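Swi5-dependent recombination DNA repair protein 1 (Schizosaccharomyces pombe, PDB 3VIQ) acts with its partner Swi5 as a recombination activator for Rad51-mediated strand exchange in DNA repair, and takes part in meiotic chromosome segregation. Local coordinates at residues A[22-25]-A[26-30]. Numbering follows the deposited sequence. Where two conformers were deposited one is given.
Sequences QLIT and AETAR
The carboxylate of E27 turns one flat face back toward the preceding turn of the helix: L23 CG stands over this face, displaced toward OE2, 4.1 Å from E27 CD, and L23 O overlies the same face 3.5 Å from that carbon. I24 CA lies over the OE1 end of the same face, off to one side, 3.8 Å from E27 OE1. E27 CG, anti to its carbonyl carbon (chi1 -71°), carries the extended chain along the helix surface, where an acidic end suits an exposed site. L23 O is spoken for by E27 N, at 3.0 Å.

Both turns belong to helix 3-35 of this C-terminal domain, within a predicted coiled coil, and their i to i+4 backbone bonds include A26 N to Q22 O and A29 N to T25 O. A26 and A29 are buried; their small methyls let the Swi5 chain come close, A26 packing on L28 and A29 on A36 of that chain, with Q22 packing on its L24.

Threonine can fold its hydroxyl back on a helix. T28 OG1, beside its own N (chi1 -54°), lies 3.0 Å from I24 O, the carbonyl that also accepts T28 N at 2.8 Å. T25 has the same rotamer, and its hydroxyl is hydrogen-bonded to E21 O.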
loop_
_atom_site.group_PDB
_atom_site.type_symbol
_atom_site.label_atom_id
_atom_site.label_comp_id
_atom_site.label_asym_id
_atom_site.label_seq_id
_atom_site.Cartn_x
_atom_site.Cartn_y
_atom_site.Cartn_z
ATOM N N GLN A 22 -12.584 1.374 -18.281
ATOM C CA GLN A 22 -13.626 0.674 -17.509
ATOM C C GLN A 22 -13.708 -0.821 -17.829
ATOM O O GLN A 22 -13.925 -1.656 -16.927
ATOM C CB GLN A 22 -15.004 1.306 -17.683
ATOM C CG GLN A 22 -15.138 2.768 -17.163
ATOM C CD GLN A 22 -16.496 3.353 -17.516
ATOM O OE1 GLN A 22 -16.642 4.109 -18.471
ATOM N NE2 GLN A 22 -17.499 2.979 -16.763
ATOM N N LEU A 23 -13.541 -1.150 -19.105
ATOM C CA LEU A 23 -13.503 -2.545 -19.548
ATOM C C LEU A 23 -12.384 -3.348 -18.877
ATOM O O LEU A 23 -12.614 -4.464 -18.434
ATOM C CB LEU A 23 -13.360 -2.626 -21.076
ATOM C CG LEU A 23 -13.569 -4.013 -21.686
ATOM C CD1 LEU A 23 -14.961 -4.457 -21.284
ATOM C CD2 LEU A 23 -13.384 -4.044 -23.230
ATOM N N ILE A 24 -11.171 -2.800 -18.798
ATOM C CA ILE A 24 -10.068 -3.488 -18.097
ATOM C C ILE A 24 -10.398 -3.670 -16.619
ATOM O O ILE A 24 -10.241 -4.763 -16.043
ATOM C CB ILE A 24 -8.727 -2.730 -18.242
ATOM C CG1 ILE A 24 -8.039 -3.162 -19.545
ATOM C CG2 ILE A 24 -7.785 -2.972 -16.981
ATOM C CD1 ILE A 24 -7.151 -2.101 -20.111
ATOM N N THR A 25 -10.900 -2.612 -16.019
ATOM C CA THR A 25 -11.288 -2.676 -14.633
ATOM C C THR A 25 -12.340 -3.769 -14.377
ATOM O O THR A 25 -12.258 -4.500 -13.375
ATOM C CB THR A 25 -11.777 -1.301 -14.174
ATOM O OG1 THR A 25 -10.702 -0.361 -14.338
ATOM C CG2 THR A 25 -12.256 -1.328 -12.714
ATOM N N ALA A 26 -13.307 -3.901 -15.281
ATOM C CA ALA A 26 -14.368 -4.898 -15.125
ATOM C C ALA A 26 -13.829 -6.321 -15.343
ATOM O O ALA A 26 -14.288 -7.288 -14.699
ATOM C CB ALA A 26 -15.528 -4.598 -16.053
ATOM N N GLU A 27 -12.833 -6.447 -16.217
ATOM C CA GLU A 27 -12.150 -7.723 -16.396
ATOM C C GLU A 27 -11.302 -8.104 -15.178
ATOM O O GLU A 27 -11.282 -9.258 -14.757
ATOM C CB GLU A 27 -11.324 -7.688 -17.666
ATOM C CG GLU A 27 -12.238 -7.713 -18.903
ATOM C CD GLU A 27 -11.546 -7.289 -20.193
ATOM O OE1 GLU A 27 -10.456 -6.602 -20.156
ATOM O OE2 GLU A 27 -12.135 -7.639 -21.243
ATOM N N THR A 28 -10.628 -7.135 -14.588
ATOM C CA THR A 28 -9.837 -7.417 -13.419
ATOM C C THR A 28 -10.745 -7.817 -12.260
ATOM O O THR A 28 -10.433 -8.773 -11.545
ATOM C CB THR A 28 -8.983 -6.239 -13.045
ATOM O OG1 THR A 28 -8.210 -5.871 -14.187
ATOM C CG2 THR A 28 -8.033 -6.574 -11.847
ATOM N N ALA A 29 -11.881 -7.127 -12.112
ATOM C CA ALA A 29 -12.819 -7.430 -11.050
ATOM C C ALA A 29 -13.283 -8.873 -11.148
ATOM O O ALA A 29 -13.366 -9.552 -10.119
ATOM C CB ALA A 29 -14.019 -6.455 -11.055
ATOM N N ARG A 30 -13.551 -9.354 -12.368
ATOM C CA ARG A 30 -13.975 -10.746 -12.559
ATOM C C ARG A 30 -12.941 -11.719 -11.989
ATOM O O ARG A 30 -13.302 -12.681 -11.345
ATOM C CB ARG A 30 -14.237 -11.074 -14.033
ATOM C CG ARG A 30 -14.808 -12.476 -14.260
ATOM C CD ARG A 30 -14.773 -12.905 -15.729
ATOM N NE ARG A 30 -13.408 -13.052 -16.226
ATOM C CZ ARG A 30 -12.575 -14.020 -15.857
ATOM N NH1 ARG A 30 -12.957 -14.938 -14.977
ATOM N NH2 ARG A 30 -11.351 -14.061 -16.367
#